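Local coordinates for putative cell invasion protein with MAC/Perforin domain (Bacteroides thetaiotaomicron VPI-5482, PDB 3KK7) that is of unestablished function but belongs to the membrane-attack complex/perforin family and is a putative cell invasion protein of a human gut symbiont, at residues A[200-205]-A[366-371]. Sequence-based numbering, arbitrary orientation.
Sequences SMVELM and FQYQES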
ATOM      1  N   SER A 200      11.485   0.882   6.337  1.00 25.69           N
ATOM      2  CA  SER A 200      11.326   1.385   4.993  1.00 25.30           C
ATOM      3  C   SER A 200       9.903   1.127   4.580  1.00 24.78           C
ATOM      4  O   SER A 200       9.237   0.264   5.134  1.00 25.35           O
ATOM      5  CB  SER A 200      12.278   0.679   4.025  1.00 25.35           C
ATOM      6  OG  SER A 200      11.962  -0.700   3.902  1.00 25.50           O
HETATM    7  N   MSE A 201       9.426   1.870   3.603  1.00 24.17           N
HETATM    8  CA  MSE A 201       8.105   1.628   3.079  1.00 23.70           C
HETATM    9  C   MSE A 201       7.948   0.154   2.633  1.00 23.94           C
HETATM   10  O   MSE A 201       6.870  -0.466   2.815  1.00 23.71           O
HETATM   11  CB  MSE A 201       7.831   2.606   1.930  1.00 23.62           C
HETATM   12  CG  MSE A 201       6.448   2.463   1.269  1.00 23.75           C
HETATM   13 SE   MSE A 201       4.976   2.724   2.525  0.75 24.70          SE
HETATM   14  CE  MSE A 201       5.494   4.519   3.137  1.00 22.58           C
ATOM     15  N   VAL A 202       9.010  -0.392   2.026  1.00 23.65           N
ATOM     16  CA  VAL A 202       9.022  -1.780   1.619  1.00 23.48           C
ATOM     17  C   VAL A 202       8.683  -2.685   2.811  1.00 23.75           C
ATOM     18  O   VAL A 202       7.805  -3.545   2.710  1.00 22.55           O
ATOM     19  CB  VAL A 202      10.382  -2.202   0.980  1.00 23.84           C
ATOM     20  CG1 VAL A 202      10.577  -3.742   1.026  1.00 21.88           C
ATOM     21  CG2 VAL A 202      10.496  -1.662  -0.471  1.00 23.91           C
ATOM     22  N   GLU A 203       9.382  -2.463   3.928  1.00 24.24           N
ATOM     23  CA  GLU A 203       9.198  -3.248   5.160  1.00 24.26           C
ATOM     24  C   GLU A 203       7.799  -3.062   5.768  1.00 24.58           C
ATOM     25  O   GLU A 203       7.158  -4.027   6.204  1.00 24.25           O
ATOM     26  CB  GLU A 203      10.299  -2.894   6.176  1.00 24.62           C
ATOM     27  CG  GLU A 203      11.626  -3.696   5.976  1.00 25.47           C
ATOM     28  CD  GLU A 203      12.887  -3.032   6.571  1.00 27.49           C
ATOM     29  OE1 GLU A 203      12.790  -1.967   7.230  1.00 29.09           O
ATOM     30  OE2 GLU A 203      13.996  -3.584   6.359  1.00 29.71           O
ATOM     31  N   LEU A 204       7.323  -1.817   5.765  1.00 24.97           N
ATOM     32  CA  LEU A 204       6.011  -1.486   6.265  1.00 25.20           C
ATOM     33  C   LEU A 204       4.968  -2.244   5.448  1.00 25.68           C
ATOM     34  O   LEU A 204       4.039  -2.817   6.016  1.00 26.11           O
ATOM     35  CB  LEU A 204       5.795   0.041   6.219  1.00 25.71           C
ATOM     36  CG  LEU A 204       4.519   0.702   6.808  1.00 25.76           C
ATOM     37  CD1 LEU A 204       4.693   2.229   6.925  1.00 24.68           C
ATOM     38  CD2 LEU A 204       3.254   0.348   6.004  1.00 24.69           C
HETATM   39  N   MSE A 205       5.121  -2.306   4.132  1.00 25.96           N
HETATM   40  CA  MSE A 205       4.105  -3.025   3.331  1.00 26.45           C
HETATM   41  C   MSE A 205       4.180  -4.526   3.537  1.00 26.67           C
HETATM   42  O   MSE A 205       3.169  -5.213   3.455  1.00 26.74           O
HETATM   43  CB  MSE A 205       4.153  -2.670   1.846  1.00 25.72           C
HETATM   44  CG  MSE A 205       3.776  -1.238   1.603  1.00 26.67           C
HETATM   45 SE   MSE A 205       4.244  -0.525  -0.151  0.75 28.27          SE
HETATM   46  CE  MSE A 205       2.865  -1.438  -1.237  1.00 17.44           C
ATOM     47  N   PHE A 366       7.750   0.741  -9.435  1.00 25.18           N
ATOM     48  CA  PHE A 366       8.683   1.771  -9.927  1.00 25.40           C
ATOM     49  C   PHE A 366       9.919   1.976  -9.009  1.00 24.87           C
ATOM     50  O   PHE A 366      10.978   2.375  -9.475  1.00 25.02           O
ATOM     51  CB  PHE A 366       7.993   3.122 -10.158  1.00 25.71           C
ATOM     52  CG  PHE A 366       6.871   3.098 -11.182  1.00 28.14           C
ATOM     53  CD1 PHE A 366       5.757   3.948 -11.017  1.00 28.93           C
ATOM     54  CD2 PHE A 366       6.909   2.237 -12.299  1.00 28.65           C
ATOM     55  CE1 PHE A 366       4.695   3.933 -11.951  1.00 30.33           C
ATOM     56  CE2 PHE A 366       5.864   2.225 -13.247  1.00 28.68           C
ATOM     57  CZ  PHE A 366       4.747   3.064 -13.072  1.00 29.22           C
ATOM     58  N   GLN A 367       9.791   1.702  -7.723  1.00 24.26           N
ATOM     59  CA  GLN A 367      10.881   1.904  -6.794  1.00 24.33           C
ATOM     60  C   GLN A 367      10.857   0.811  -5.765  1.00 23.80           C
ATOM     61  O   GLN A 367       9.806   0.314  -5.422  1.00 23.87           O
ATOM     62  CB  GLN A 367      10.701   3.228  -6.051  1.00 24.92           C
ATOM     63  CG  GLN A 367      10.719   4.468  -6.916  1.00 27.18           C
ATOM     64  CD  GLN A 367      12.101   4.807  -7.415  1.00 30.94           C
ATOM     65  OE1 GLN A 367      13.089   4.683  -6.681  1.00 33.39           O
ATOM     66  NE2 GLN A 367      12.184   5.253  -8.668  1.00 32.83           N
ATOM     67  N   TYR A 368      12.013   0.449  -5.243  1.00 23.73           N
ATOM     68  CA  TYR A 368      12.082  -0.544  -4.191  1.00 23.93           C
ATOM     69  C   TYR A 368      13.405  -0.371  -3.454  1.00 24.61           C
ATOM     70  O   TYR A 368      14.456  -0.715  -3.982  1.00 26.26           O
ATOM     71  CB  TYR A 368      11.950  -1.942  -4.802  1.00 23.81           C
ATOM     72  CG  TYR A 368      11.879  -3.061  -3.818  1.00 22.29           C
ATOM     73  CD1 TYR A 368      10.687  -3.718  -3.549  1.00 22.85           C
ATOM     74  CD2 TYR A 368      13.020  -3.516  -3.187  1.00 23.31           C
ATOM     75  CE1 TYR A 368      10.630  -4.807  -2.616  1.00 21.98           C
ATOM     76  CE2 TYR A 368      12.974  -4.569  -2.283  1.00 22.42           C
ATOM     77  CZ  TYR A 368      11.787  -5.208  -1.989  1.00 21.29           C
ATOM     78  OH  TYR A 368      11.805  -6.233  -1.068  1.00 21.93           O
ATOM     79  N   GLN A 369      13.358   0.206  -2.264  1.00 24.51           N
ATOM     80  CA  GLN A 369      14.497   0.270  -1.381  1.00 24.62           C
ATOM     81  C   GLN A 369      14.211  -0.709  -0.236  1.00 24.67           C
ATOM     82  O   GLN A 369      13.258  -0.482   0.535  1.00 24.54           O
ATOM     83  CB  GLN A 369      14.692   1.688  -0.857  1.00 24.58           C
ATOM     84  CG  GLN A 369      15.850   1.758   0.128  1.00 26.09           C
ATOM     85  CD  GLN A 369      16.438   3.129   0.307  1.00 26.78           C
ATOM     86  OE1 GLN A 369      16.958   3.720  -0.641  1.00 31.93           O
ATOM     87  NE2 GLN A 369      16.411   3.627   1.531  1.00 26.89           N
ATOM     88  N   GLU A 370      15.005  -1.790  -0.139  1.00 24.56           N
ATOM     89  CA  GLU A 370      14.757  -2.839   0.857  0.50 24.23           C
ATOM     90  C   GLU A 370      14.722  -2.216   2.273  1.00 24.12           C
ATOM     91  O   GLU A 370      13.796  -2.491   3.050  1.00 24.01           O
ATOM     92  CB  GLU A 370      15.790  -3.996   0.761  0.50 23.90           C
ATOM     93  CG  GLU A 370      16.043  -4.631  -0.660  0.50 23.05           C
ATOM     94  CD  GLU A 370      15.515  -6.090  -0.859  0.50 21.67           C
ATOM     95  OE1 GLU A 370      14.380  -6.429  -0.464  0.50 19.61           O
ATOM     96  OE2 GLU A 370      16.242  -6.907  -1.450  0.50 19.76           O
ATOM     97  N   SER A 371      15.692  -1.360   2.584  1.00 24.07           N
ATOM     98  CA  SER A 371      15.796  -0.789   3.940  1.00 24.24           C
ATOM     99  C   SER A 371      16.382   0.604   4.010  1.00 24.03           C
ATOM    100  O   SER A 371      17.056   1.049   3.096  1.00 23.72           O
ATOM    101  CB  SER A 371      16.658  -1.702   4.802  1.00 24.18           C
ATOM    102  OG  SER A 371      17.752  -2.133   4.039  1.00 25.01           O
TER
HETATM  103  O   HOH W   1      11.223   1.338   0.779  1.00 19.23           O
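The capping box that starts helix 201-208 also fastens this helix to the irregular segment 366-371, with S200 OG bonded to the E370 carbonyl. In the box, E203 N donates to S200 OG with an N-H...acceptor angle of 161°, and S200 N donates back to E203 OE1, also nearly straight. With OG between the backbone N and carbonyl carbon of S200 (chi1 65°), this torsion places it within reach of both E203 N and the E370 carbonyl: OG donates to E370 O at 2.7 Å, from above the carbonyl plane. One hydroxyl thus serves as acceptor for the cap and donor across the contact; an alanine here would probably leave E203 N without its cap and E370 O without this donor. A water bridges the same helix start, accepting from V202 N at 3.1 Å and donating to Q369 O at 2.7 Å. Beside it, V202 CG2 lies 3.7 Å from the centroid of the Y368 ring, 12° off its normal, a CH-pi contact over the face. V202 CG1 reaches Y368 CZ at 3.6 Å. The contact thus sets helix 201-208 against the linker from helix 353-363 to strand 376-386; M201 touches Y359 of helix 353-363, and L204 packs on helix 190-198.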